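Local atomic coordinates of GDSL-like Lipase (Parabacteroides distasonis, PDB entry 3P94), a protein that belongs to the SGNH/GDSL serine hydrolases and probably cleaves ester bonds of lipids, perhaps as a lysophospholipase. Residues 24-29 / 68-73; 75-80 / 116-121; 6-11 / 52-57. One frame throughout, in Å; residues are numbered along the deposited sequence.

How the contacts relate
All three contacts sit on one five-stranded parallel sheet, with strand order 49-53, 23-29, 75-81, 116-120, 157-159. Contact 1 sets residues 68-73, from helix 59-71 into the following loop, against strand 23-29; contact 2 pairs strands 75-81 and 116-120. Their centres are about 9 Å apart, and Met28 N lies 2.8 Å from Val79 O, a probable hydrogen bond. Contact 3 lies at the sheet's edge beyond strand 23-29, where the loop leaving strand 49-53 meets the N-terminal segment, about 13 Å from contact 1 and about 18 Å from contact 2 between centres. Along the chain contacts 3 and 1 interleave and close before contact 2 opens; contact 3 joins the N-terminal loop to the alpha/beta core's edge.

Contact 1. Residues 24-29 / 68-73; sequences NVVFMG and QDVINL
Apolar contacts carry the meeting of Val26 and Met28, a selenomethionine, with the C-terminal part of helix 59-71 and Leu73 in the loop after it. Val26 straddles it with its two methyls: CG1 faces Val70 CG2 at 3.9 Å, while CG2 meets Leu73 CD1 at 4.0 Å, the side chains of Val26 and Leu73 crossing at about a right angle. The chain of Met28 leaves the strand with CG opposite the backbone N (chi1 174°) and then bends at chi2 and chi3, which brings its methyl CE to 3.5 Å from Val70 CG2 and 3.8 Å from Asp69 CB. Val70 CG2 is thus shared by both strand residues.

The polar atoms are handled apart from this. Val26 CG1 lies 3.5 Å from Asp69 O, a buried carbonyl with no hydrogen-bond partner in the model. The Asp69 carboxylate turns elsewhere: Asn16 bonds OD1, and Arg65 makes a salt bridge to OD2.

Helix 59-71 leads through a short loop into strand 75-81, beside and parallel to strand 23-29; a helix laid on a parallel sheet in this way is characteristic of the flavodoxin-like alpha/beta fold of SGNH hydrolases.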
ATOM      1  N   ASN A  24      -4.385   2.937  16.319  1.00 20.34           N
ATOM      2  CA  ASN A  24      -2.970   2.602  16.387  1.00 19.13           C
ATOM      3  C   ASN A  24      -2.292   2.790  15.017  1.00 20.98           C
ATOM      4  O   ASN A  24      -1.663   3.825  14.781  1.00 19.26           O
ATOM      5  CB  ASN A  24      -2.800   1.181  16.930  1.00 18.72           C
ATOM      6  CG  ASN A  24      -1.379   0.692  17.032  1.00 33.90           C
ATOM      7  OD1 ASN A  24      -0.454   1.433  17.333  1.00 25.25           O
ATOM      8  ND2 ASN A  24      -1.180  -0.581  16.787  1.00 29.62           N
ATOM      9  N   VAL A  25      -2.419   1.798  14.116  1.00 16.36           N
ATOM     10  CA  VAL A  25      -1.811   1.831  12.787  1.00 14.28           C
ATOM     11  C   VAL A  25      -2.855   1.447  11.757  1.00 19.31           C
ATOM     12  O   VAL A  25      -3.528   0.423  11.906  1.00 20.45           O
ATOM     13  CB  VAL A  25      -0.560   0.899  12.664  1.00 16.92           C
ATOM     14  CG1 VAL A  25       0.032   0.950  11.258  1.00 14.93           C
ATOM     15  CG2 VAL A  25       0.514   1.222  13.706  1.00 16.87           C
ATOM     16  N   VAL A  26      -2.960   2.243  10.700  1.00 14.05           N
ATOM     17  CA  VAL A  26      -3.861   1.991   9.600  1.00 13.44           C
ATOM     18  C   VAL A  26      -3.025   1.503   8.407  1.00 16.90           C
ATOM     19  O   VAL A  26      -1.990   2.091   8.109  1.00 16.38           O
ATOM     20  CB  VAL A  26      -4.690   3.262   9.270  1.00 16.77           C
ATOM     21  CG1 VAL A  26      -5.396   3.145   7.910  1.00 15.74           C
ATOM     22  CG2 VAL A  26      -5.698   3.555  10.384  1.00 16.97           C
ATOM     23  N   PHE A  27      -3.454   0.415   7.764  1.00 13.76           N
ATOM     24  CA  PHE A  27      -2.810  -0.105   6.555  1.00 13.78           C
ATOM     25  C   PHE A  27      -3.621   0.383   5.359  1.00 18.30           C
ATOM     26  O   PHE A  27      -4.766  -0.046   5.163  1.00 18.29           O
ATOM     27  CB  PHE A  27      -2.704  -1.649   6.574  1.00 15.38           C
ATOM     28  CG  PHE A  27      -1.517  -2.208   7.335  1.00 16.87           C
ATOM     29  CD1 PHE A  27      -1.358  -1.956   8.690  1.00 20.12           C
ATOM     30  CD2 PHE A  27      -0.585  -3.024   6.701  1.00 17.63           C
ATOM     31  CE1 PHE A  27      -0.256  -2.460   9.382  1.00 21.74           C
ATOM     32  CE2 PHE A  27       0.496  -3.557   7.399  1.00 20.93           C
ATOM     33  CZ  PHE A  27       0.649  -3.280   8.738  1.00 20.28           C
HETATM   34  N   MSE A  28      -3.041   1.319   4.603  1.00 15.62           N
HETATM   35  CA  MSE A  28      -3.644   1.907   3.403  1.00 15.30           C
HETATM   36  C   MSE A  28      -3.061   1.171   2.192  1.00 20.25           C
HETATM   37  O   MSE A  28      -1.834   1.010   2.082  1.00 20.21           O
HETATM   38  CB  MSE A  28      -3.352   3.441   3.399  1.00 17.62           C
HETATM   39  CG  MSE A  28      -3.777   4.192   2.148  1.00 24.41           C
HETATM   40 SE   MSE A  28      -5.648   3.863   1.622  0.75 32.62          SE
HETATM   41  CE  MSE A  28      -6.531   4.190   3.195  1.00 27.46           C
ATOM     42  N   GLY A  29      -3.935   0.683   1.319  1.00 18.01           N
ATOM     43  CA  GLY A  29      -3.468  -0.030   0.149  1.00 17.15           C
ATOM     44  C   GLY A  29      -4.501  -0.477  -0.860  1.00 19.52           C
ATOM     45  O   GLY A  29      -5.675  -0.086  -0.831  1.00 18.42           O
ATOM     46  N   GLN A  68     -11.180   9.973   4.960  1.00 12.21           N
ATOM     47  CA  GLN A  68     -12.140   9.106   5.653  0.60 11.74           C
ATOM     48  C   GLN A  68     -11.480   7.875   6.281  1.00 15.17           C
ATOM     49  O   GLN A  68     -11.777   7.531   7.422  1.00 14.61           O
ATOM     50  CB  GLN A  68     -13.251   8.653   4.680  0.60 12.84           C
ATOM     51  CG  GLN A  68     -14.301   7.722   5.329  0.60 10.03           C
ATOM     52  CD  GLN A  68     -15.239   7.064   4.358  0.60 18.52           C
ATOM     53  OE1 GLN A  68     -16.311   7.596   4.056  0.60 11.99           O
ATOM     54  NE2 GLN A  68     -14.880   5.865   3.897  0.60  6.18           N
ATOM     55  N   ASP A  69     -10.625   7.200   5.525  1.00 11.95           N
ATOM     56  CA  ASP A  69     -10.038   5.949   5.966  1.00 11.39           C
ATOM     57  C   ASP A  69      -8.714   6.052   6.703  1.00 15.59           C
ATOM     58  O   ASP A  69      -8.254   5.033   7.211  1.00 12.02           O
ATOM     59  CB  ASP A  69      -9.944   5.004   4.759  1.00 11.82           C
ATOM     60  CG  ASP A  69     -11.311   4.448   4.329  1.00 19.06           C
ATOM     61  OD1 ASP A  69     -12.314   4.708   5.035  1.00 20.27           O
ATOM     62  OD2 ASP A  69     -11.369   3.739   3.305  1.00 18.92           O
ATOM     63  N   VAL A  70      -8.114   7.260   6.812  1.00 15.05           N
ATOM     64  CA  VAL A  70      -6.851   7.433   7.532  1.00 15.04           C
ATOM     65  C   VAL A  70      -6.965   8.609   8.508  1.00 17.51           C
ATOM     66  O   VAL A  70      -6.952   8.382   9.707  1.00 16.31           O
ATOM     67  CB  VAL A  70      -5.582   7.587   6.619  1.00 18.71           C
ATOM     68  CG1 VAL A  70      -4.320   7.786   7.457  1.00 18.35           C
ATOM     69  CG2 VAL A  70      -5.411   6.398   5.687  1.00 18.21           C
ATOM     70  N   ILE A  71      -7.053   9.852   7.996  1.00 14.57           N
ATOM     71  CA  ILE A  71      -7.077  11.085   8.816  1.00 14.25           C
ATOM     72  C   ILE A  71      -8.170  11.034   9.901  1.00 19.17           C
ATOM     73  O   ILE A  71      -7.867  11.267  11.076  1.00 17.23           O
ATOM     74  CB  ILE A  71      -7.223  12.365   7.947  1.00 16.59           C
ATOM     75  CG1 ILE A  71      -6.029  12.503   6.940  1.00 16.15           C
ATOM     76  CG2 ILE A  71      -7.376  13.617   8.845  1.00 17.03           C
ATOM     77  CD1 ILE A  71      -6.150  13.523   5.854  1.00 18.59           C
ATOM     78  N   ASN A  72      -9.424  10.718   9.517  1.00 16.48           N
ATOM     79  CA  ASN A  72     -10.545  10.698  10.461  1.00 17.14           C
ATOM     80  C   ASN A  72     -10.438   9.592  11.526  1.00 20.61           C
ATOM     81  O   ASN A  72     -11.118   9.694  12.555  1.00 20.53           O
ATOM     82  CB  ASN A  72     -11.870  10.622   9.727  1.00 16.15           C
ATOM     83  CG  ASN A  72     -12.208  11.903   8.971  1.00 34.12           C
ATOM     84  OD1 ASN A  72     -11.570  12.951   9.132  1.00 21.49           O
ATOM     85  ND2 ASN A  72     -13.214  11.842   8.107  1.00 25.56           N
ATOM     86  N   LEU A  73      -9.547   8.597  11.327  1.00 15.54           N
ATOM     87  CA  LEU A  73      -9.344   7.535  12.321  1.00 16.25           C
ATOM     88  C   LEU A  73      -8.258   7.929  13.337  1.00 19.96           C
ATOM     89  O   LEU A  73      -8.043   7.207  14.304  1.00 19.56           O
ATOM     90  CB  LEU A  73      -9.008   6.187  11.646  1.00 15.95           C
ATOM     91  CG  LEU A  73     -10.092   5.595  10.714  1.00 19.99           C
ATOM     92  CD1 LEU A  73      -9.676   4.240  10.218  1.00 19.75           C
ATOM     93  CD2 LEU A  73     -11.457   5.477  11.404  1.00 23.84           C
TER

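Contact 2. Residues 75-80 / 116-121; sequences PKAVVI and KVIFCS
Val79 and Ile118 cross obliquely on the face of the sheet that also carries Ala77 and Lys116. Val79 CG2 rests 4.1 Å from Ile118 CB, and Ile118 CD1 reaches back along the strands to Ala77 CB at the same separation. The other methyl of Val79, CG1, is directed forward by its first torsion, opposite the backbone N, and meets Cys120 SG at 3.5 Å. At the start of the pair, Lys116 lays its CB beside Ala77 CB while its end leads away to Thr202 O.

On the reverse face, Val78 and Val117 stand side by side and point the same way, CG1 of the former near CG2 of the latter. Ile80 holds CG1 opposite its carbonyl carbon (chi1 -57°), which carries CG1 outward from the sheet and back along the strand, so that CD1 stands level with Val117 CG1 (3.9 Å) and Phe119 CE1 (4.1 Å). Val117 CG1 in turn lies over one face of the Phe119 ring, offset toward its rim.

These are two inner, parallel strands of the alpha/beta sheet, joined through helix 96-112; that helix packs on the face bearing Ile80, Val117 and Phe119, through Leu103, Ala107 and Ala110, as expected of a beta-alpha-beta crossover.

The axes of the short strand segments make an angle of 19°, and five backbone hydrogen bonds fix the register of Ala77 with Lys116 through Ile80 with Phe119. Val78 N to Lys116 O (2.9 Å) and Ile80 N to Ile118 O arrive almost in line with their carbonyls, as does Ile118 N at Val78 O. Lys116 N instead approaches Lys76 O (3.0 Å) at 140° to its C=O bond, where the chain turns a corner. Strand 23-29 bonds the far edge of 75-80, whereas Ile118 and Cys120 touch Val159 of strand 157-159.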
ATOM      1  N   PRO A  75      -4.844   7.805  13.503  1.00 16.67           N
ATOM      2  CA  PRO A  75      -3.876   6.791  13.953  1.00 17.01           C
ATOM      3  C   PRO A  75      -2.529   7.392  14.326  1.00 21.16           C
ATOM      4  O   PRO A  75      -2.233   8.516  13.951  1.00 20.03           O
ATOM      5  CB  PRO A  75      -3.734   5.891  12.723  1.00 17.74           C
ATOM      6  CG  PRO A  75      -3.903   6.825  11.579  1.00 21.17           C
ATOM      7  CD  PRO A  75      -4.913   7.849  12.027  1.00 17.68           C
ATOM      8  N   LYS A  76      -1.696   6.612  15.023  1.00 18.80           N
ATOM      9  CA  LYS A  76      -0.323   6.999  15.356  1.00 17.93           C
ATOM     10  C   LYS A  76       0.500   6.988  14.068  1.00 18.90           C
ATOM     11  O   LYS A  76       1.334   7.870  13.844  1.00 15.24           O
ATOM     12  CB  LYS A  76       0.285   6.028  16.384  1.00 20.84           C
ATOM     13  CG  LYS A  76      -0.339   6.103  17.775  1.00 32.52           C
ATOM     14  CD  LYS A  76       0.351   5.138  18.727  1.00 40.05           C
ATOM     15  CE  LYS A  76      -0.176   5.279  20.128  1.00 56.83           C
ATOM     16  NZ  LYS A  76       0.708   4.612  21.106  1.00 65.22           N
ATOM     17  N   ALA A  77       0.228   5.995  13.200  1.00 15.35           N
ATOM     18  CA  ALA A  77       0.927   5.837  11.924  1.00 14.55           C
ATOM     19  C   ALA A  77       0.035   5.262  10.834  1.00 17.06           C
ATOM     20  O   ALA A  77      -0.999   4.669  11.121  1.00 16.86           O
ATOM     21  CB  ALA A  77       2.147   4.942  12.111  1.00 15.19           C
ATOM     22  N   VAL A  78       0.448   5.443   9.581  1.00 12.55           N
ATOM     23  CA  VAL A  78      -0.212   4.869   8.412  1.00 12.36           C
ATOM     24  C   VAL A  78       0.870   4.118   7.608  1.00 16.40           C
ATOM     25  O   VAL A  78       1.971   4.639   7.390  1.00 17.10           O
ATOM     26  CB  VAL A  78      -1.020   5.891   7.550  1.00 15.60           C
ATOM     27  CG1 VAL A  78      -0.138   7.041   7.024  1.00 14.65           C
ATOM     28  CG2 VAL A  78      -1.776   5.189   6.408  1.00 15.07           C
ATOM     29  N   VAL A  79       0.558   2.879   7.218  1.00 12.37           N
ATOM     30  CA  VAL A  79       1.435   2.032   6.417  1.00 11.51           C
ATOM     31  C   VAL A  79       0.880   2.116   5.012  1.00 16.59           C
ATOM     32  O   VAL A  79      -0.272   1.728   4.793  1.00 16.52           O
ATOM     33  CB  VAL A  79       1.517   0.585   6.979  1.00 15.69           C
ATOM     34  CG1 VAL A  79       2.256  -0.346   6.022  1.00 15.62           C
ATOM     35  CG2 VAL A  79       2.195   0.576   8.339  1.00 16.52           C
ATOM     36  N   ILE A  80       1.662   2.693   4.070  1.00 13.77           N
ATOM     37  CA  ILE A  80       1.173   2.856   2.706  1.00 13.83           C
ATOM     38  C   ILE A  80       1.900   1.914   1.741  1.00 16.91           C
ATOM     39  O   ILE A  80       3.116   1.980   1.610  1.00 16.57           O
ATOM     40  CB  ILE A  80       1.272   4.344   2.219  1.00 17.36           C
ATOM     41  CG1 ILE A  80       0.510   5.311   3.163  1.00 17.17           C
ATOM     42  CG2 ILE A  80       0.794   4.488   0.747  1.00 18.05           C
ATOM     43  CD1 ILE A  80       0.843   6.829   2.970  1.00 22.96           C
ATOM     44  N   LYS A 116       2.377   9.538  11.568  1.00 16.32           N
ATOM     45  CA  LYS A 116       3.679   9.082  11.064  1.00 16.01           C
ATOM     46  C   LYS A 116       3.470   8.244   9.802  1.00 18.12           C
ATOM     47  O   LYS A 116       2.619   7.354   9.802  1.00 16.44           O
ATOM     48  CB  LYS A 116       4.437   8.263  12.129  1.00 18.81           C
ATOM     49  CG  LYS A 116       4.926   9.089  13.305  1.00 29.63           C
ATOM     50  CD  LYS A 116       5.793   8.256  14.229  1.00 39.77           C
ATOM     51  CE  LYS A 116       6.238   9.054  15.428  1.00 46.47           C
ATOM     52  NZ  LYS A 116       6.193   8.230  16.661  1.00 52.77           N
ATOM     53  N   VAL A 117       4.226   8.523   8.734  1.00 13.97           N
ATOM     54  CA  VAL A 117       4.086   7.753   7.491  1.00 14.11           C
ATOM     55  C   VAL A 117       5.157   6.668   7.404  1.00 17.77           C
ATOM     56  O   VAL A 117       6.356   6.949   7.492  1.00 16.36           O
ATOM     57  CB  VAL A 117       4.110   8.637   6.219  1.00 18.77           C
ATOM     58  CG1 VAL A 117       4.054   7.786   4.948  1.00 19.18           C
ATOM     59  CG2 VAL A 117       2.960   9.636   6.235  1.00 18.52           C
ATOM     60  N   ILE A 118       4.702   5.439   7.151  1.00 14.83           N
ATOM     61  CA  ILE A 118       5.557   4.294   6.897  1.00 14.40           C
ATOM     62  C   ILE A 118       5.312   3.910   5.437  1.00 19.79           C
ATOM     63  O   ILE A 118       4.237   3.422   5.100  1.00 19.20           O
ATOM     64  CB  ILE A 118       5.310   3.133   7.896  1.00 16.58           C
ATOM     65  CG1 ILE A 118       5.729   3.547   9.330  1.00 17.19           C
ATOM     66  CG2 ILE A 118       6.051   1.876   7.445  1.00 15.46           C
ATOM     67  CD1 ILE A 118       5.131   2.693  10.450  1.00 27.69           C
ATOM     68  N   PHE A 119       6.284   4.196   4.564  1.00 17.18           N
ATOM     69  CA  PHE A 119       6.170   3.875   3.147  1.00 16.21           C
ATOM     70  C   PHE A 119       6.699   2.482   2.869  1.00 19.89           C
ATOM     71  O   PHE A 119       7.746   2.104   3.399  1.00 18.49           O
ATOM     72  CB  PHE A 119       6.938   4.898   2.284  1.00 18.50           C
ATOM     73  CG  PHE A 119       6.136   6.098   1.838  1.00 19.27           C
ATOM     74  CD1 PHE A 119       4.998   5.943   1.058  1.00 21.85           C
ATOM     75  CD2 PHE A 119       6.557   7.387   2.144  1.00 20.94           C
ATOM     76  CE1 PHE A 119       4.254   7.057   0.648  1.00 22.41           C
ATOM     77  CE2 PHE A 119       5.818   8.501   1.720  1.00 22.52           C
ATOM     78  CZ  PHE A 119       4.673   8.327   0.978  1.00 20.29           C
ATOM     79  N   CYS A 120       5.983   1.725   2.016  1.00 16.44           N
ATOM     80  CA  CYS A 120       6.387   0.384   1.602  1.00 15.91           C
ATOM     81  C   CYS A 120       6.816   0.392   0.159  1.00 17.98           C
ATOM     82  O   CYS A 120       6.153   0.998  -0.682  1.00 15.87           O
ATOM     83  CB  CYS A 120       5.256  -0.619   1.809  1.00 16.23           C
ATOM     84  SG  CYS A 120       4.685  -0.754   3.519  1.00 20.48           S
ATOM     85  N   SER A 121       7.869  -0.378  -0.142  1.00 16.10           N
ATOM     86  CA  SER A 121       8.327  -0.607  -1.506  1.00 16.00           C
ATOM     87  C   SER A 121       7.220  -1.289  -2.266  1.00 19.88           C
ATOM     88  O   SER A 121       6.633  -2.239  -1.739  1.00 19.01           O
ATOM     89  CB  SER A 121       9.546  -1.528  -1.492  1.00 20.35           C
ATOM     90  OG  SER A 121       9.175  -2.825  -1.049  1.00 22.82           O
TER

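Contact 3. Residues 6-11 / 52-57; sequences WAQFGR and RGISGQ
The loop following edge strand 49-53, close to the probable Ser-His-Asp site that Ser55 touches, is met by the N-terminal segment, where Gln8, Arg11, Ile54 and Gln57 make the contact. Two hydrogen bonds run from a single donor atom: Gln57 NE2 reaches Ala7 O at 2.9 Å and Gln8 OE1 at 3.1 Å. Both acceptors lie near the Gln57 amide plane, yet the donor stands above each carbonyl plane, 69° out of it at Ala7 and 45° at Gln8. The two amide planes are turned 57° apart. With Arg65 NE bonded to Gln57 OE1, both ends of this amide are held; a leucine here would probably leave Ala7 O, Gln8 OE1 and Arg65 NE without this mate.

Two waters extend the polar link, each donating to Ser55 O; one accepts from Gln8 NE2 (2.9 Å), the other donates to Gln8 OE1 (2.7 Å). Ile54 CD1 packs 3.6 Å from Arg11 CB, and its CG2 lies against the Gln8 amide, 3.6 Å from OE1. Arg11 bends at chi2, its aliphatic part sliding past Ile54 in the opposite direction, and its guanidinium forms a salt bridge with Asp34.

Beside these residues, Trp6 and Ala7 touch Val64 of helix 59-71, Ile54 bonds through its backbone to Gly29 of strand 23-29, and Tyr12 OH bonds Gly53 O just ahead of helix 13-16.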
ATOM      1  N   TRP A   6     -16.618   6.285  -7.151  1.00 14.01           N
ATOM      2  CA  TRP A   6     -15.272   6.198  -7.723  1.00 14.22           C
ATOM      3  C   TRP A   6     -14.176   5.902  -6.679  1.00 16.57           C
ATOM      4  O   TRP A   6     -13.379   4.986  -6.878  1.00 15.06           O
ATOM      5  CB  TRP A   6     -14.933   7.472  -8.530  1.00 13.18           C
ATOM      6  CG  TRP A   6     -13.529   7.514  -9.045  1.00 13.54           C
ATOM      7  CD1 TRP A   6     -13.039   6.920 -10.172  1.00 16.39           C
ATOM      8  CD2 TRP A   6     -12.415   8.143  -8.403  1.00 13.03           C
ATOM      9  NE1 TRP A   6     -11.677   7.121 -10.260  1.00 14.85           N
ATOM     10  CE2 TRP A   6     -11.271   7.875  -9.188  1.00 15.94           C
ATOM     11  CE3 TRP A   6     -12.275   8.896  -7.226  1.00 13.85           C
ATOM     12  CZ2 TRP A   6     -10.007   8.374  -8.856  1.00 14.78           C
ATOM     13  CZ3 TRP A   6     -11.021   9.383  -6.889  1.00 14.98           C
ATOM     14  CH2 TRP A   6      -9.901   9.113  -7.693  1.00 15.13           C
ATOM     15  N   ALA A   7     -14.146   6.652  -5.572  1.00 13.17           N
ATOM     16  CA  ALA A   7     -13.124   6.493  -4.535  1.00 11.70           C
ATOM     17  C   ALA A   7     -13.442   5.337  -3.570  1.00 14.95           C
ATOM     18  O   ALA A   7     -12.612   4.992  -2.731  1.00 13.31           O
ATOM     19  CB  ALA A   7     -13.004   7.791  -3.761  1.00 11.60           C
ATOM     20  N   GLN A   8     -14.636   4.739  -3.718  1.00 14.59           N
ATOM     21  CA  GLN A   8     -15.153   3.615  -2.905  1.00 15.51           C
ATOM     22  C   GLN A   8     -15.171   3.984  -1.403  1.00 18.41           C
ATOM     23  O   GLN A   8     -14.670   3.242  -0.559  1.00 18.10           O
ATOM     24  CB  GLN A   8     -14.373   2.320  -3.169  1.00 16.57           C
ATOM     25  CG  GLN A   8     -14.646   1.790  -4.564  1.00 17.56           C
ATOM     26  CD  GLN A   8     -13.659   0.738  -4.981  1.00 26.56           C
ATOM     27  OE1 GLN A   8     -12.546   1.025  -5.452  1.00 16.10           O
ATOM     28  NE2 GLN A   8     -14.085  -0.506  -4.906  1.00 24.22           N
ATOM     29  N   PHE A   9     -15.778   5.143  -1.089  1.00 15.32           N
ATOM     30  CA  PHE A   9     -15.964   5.621   0.292  1.00 14.88           C
ATOM     31  C   PHE A   9     -16.925   4.681   1.047  1.00 19.35           C
ATOM     32  O   PHE A   9     -16.827   4.540   2.267  1.00 19.30           O
ATOM     33  CB  PHE A   9     -16.545   7.047   0.289  1.00 15.91           C
ATOM     34  CG  PHE A   9     -15.588   8.183   0.009  1.00 15.51           C
ATOM     35  CD1 PHE A   9     -14.714   8.626   0.986  1.00 18.47           C
ATOM     36  CD2 PHE A   9     -15.635   8.877  -1.197  1.00 16.23           C
ATOM     37  CE1 PHE A   9     -13.885   9.730   0.758  1.00 19.10           C
ATOM     38  CE2 PHE A   9     -14.795   9.975  -1.431  1.00 18.02           C
ATOM     39  CZ  PHE A   9     -13.923  10.390  -0.455  1.00 16.71           C
ATOM     40  N   GLY A  10     -17.836   4.062   0.294  1.00 15.93           N
ATOM     41  CA  GLY A  10     -18.834   3.121   0.796  1.00 16.50           C
ATOM     42  C   GLY A  10     -18.282   1.805   1.309  1.00 20.74           C
ATOM     43  O   GLY A  10     -18.945   1.135   2.096  1.00 21.01           O
ATOM     44  N   ARG A  11     -17.062   1.418   0.887  1.00 16.88           N
ATOM     45  CA  ARG A  11     -16.457   0.158   1.328  1.00 15.97           C
ATOM     46  C   ARG A  11     -16.230   0.127   2.855  1.00 19.67           C
ATOM     47  O   ARG A  11     -16.593  -0.869   3.499  1.00 19.30           O
ATOM     48  CB  ARG A  11     -15.143  -0.117   0.578  1.00 13.72           C
ATOM     49  CG  ARG A  11     -14.312  -1.317   1.112  1.00 18.93           C
ATOM     50  CD  ARG A  11     -14.875  -2.698   0.764  1.00 25.12           C
ATOM     51  NE  ARG A  11     -14.114  -3.757   1.428  1.00 26.19           N
ATOM     52  CZ  ARG A  11     -13.015  -4.315   0.929  1.00 37.55           C
ATOM     53  NH1 ARG A  11     -12.560  -3.952  -0.263  1.00 17.06           N
ATOM     54  NH2 ARG A  11     -12.377  -5.257   1.609  1.00 25.24           N
ATOM     55  N   ARG A  52      -7.387  -1.112   5.701  1.00 13.36           N
ATOM     56  CA  ARG A  52      -8.133  -0.234   4.805  1.00 12.27           C
ATOM     57  C   ARG A  52      -7.683  -0.420   3.342  1.00 15.62           C
ATOM     58  O   ARG A  52      -7.727   0.520   2.546  1.00 15.40           O
ATOM     59  CB  ARG A  52      -8.039   1.241   5.269  1.00 13.42           C
ATOM     60  CG  ARG A  52      -8.839   1.557   6.560  1.00 16.87           C
ATOM     61  CD  ARG A  52     -10.344   1.375   6.343  1.00 17.70           C
ATOM     62  NE  ARG A  52     -11.165   1.589   7.535  1.00 18.25           N
ATOM     63  CZ  ARG A  52     -11.568   0.623   8.354  1.00 24.91           C
ATOM     64  NH1 ARG A  52     -11.199  -0.632   8.147  1.00 12.79           N
ATOM     65  NH2 ARG A  52     -12.334   0.907   9.396  1.00 15.66           N
ATOM     66  N   GLY A  53      -7.323  -1.657   2.988  1.00 13.41           N
ATOM     67  CA  GLY A  53      -6.955  -2.002   1.617  1.00 12.62           C
ATOM     68  C   GLY A  53      -8.186  -2.182   0.749  1.00 14.23           C
ATOM     69  O   GLY A  53      -9.195  -2.699   1.228  1.00 15.61           O
ATOM     70  N   ILE A  54      -8.150  -1.708  -0.505  1.00  9.79           N
ATOM     71  CA  ILE A  54      -9.276  -1.876  -1.447  1.00  9.79           C
ATOM     72  C   ILE A  54      -8.737  -2.351  -2.790  1.00 16.20           C
ATOM     73  O   ILE A  54      -7.979  -1.619  -3.447  1.00 13.58           O
ATOM     74  CB  ILE A  54     -10.174  -0.618  -1.618  1.00 11.93           C
ATOM     75  CG1 ILE A  54     -10.885  -0.244  -0.296  1.00 11.02           C
ATOM     76  CG2 ILE A  54     -11.243  -0.879  -2.716  1.00 12.78           C
ATOM     77  CD1 ILE A  54     -11.814   0.998  -0.359  1.00 11.11           C
ATOM     78  N   SER A  55      -9.173  -3.558  -3.219  1.00 12.68           N
ATOM     79  CA  SER A  55      -8.764  -4.155  -4.485  1.00 13.24           C
ATOM     80  C   SER A  55      -8.909  -3.201  -5.676  1.00 18.77           C
ATOM     81  O   SER A  55      -9.907  -2.495  -5.771  1.00 17.02           O
ATOM     82  CB  SER A  55      -9.570  -5.414  -4.762  1.00 17.05           C
ATOM     83  OG  SER A  55      -9.240  -6.409  -3.810  1.00 29.46           O
ATOM     84  N   GLY A  56      -7.897  -3.211  -6.549  1.00 17.60           N
ATOM     85  CA  GLY A  56      -7.853  -2.446  -7.792  1.00 18.19           C
ATOM     86  C   GLY A  56      -7.590  -0.955  -7.716  1.00 20.81           C
ATOM     87  O   GLY A  56      -7.477  -0.308  -8.762  1.00 20.23           O
ATOM     88  N   GLN A  57      -7.480  -0.395  -6.504  1.00 16.74           N
ATOM     89  CA  GLN A  57      -7.296   1.044  -6.344  1.00 15.74           C
ATOM     90  C   GLN A  57      -5.897   1.523  -6.722  1.00 18.07           C
ATOM     91  O   GLN A  57      -4.907   0.816  -6.519  1.00 18.00           O
ATOM     92  CB  GLN A  57      -7.612   1.483  -4.913  1.00 16.31           C
ATOM     93  CG  GLN A  57      -9.108   1.463  -4.619  1.00 13.41           C
ATOM     94  CD  GLN A  57      -9.547   2.556  -3.676  1.00 17.85           C
ATOM     95  OE1 GLN A  57      -8.777   3.049  -2.847  1.00 13.83           O
ATOM     96  NE2 GLN A  57     -10.803   2.983  -3.806  1.00 15.43           N
TER
HETATM   97  O   HOH W   1     -12.702  -2.965  -5.353  1.00 18.46           O
HETATM   98  O   HOH W   2     -10.898  -0.291  -7.184  1.00 19.80           O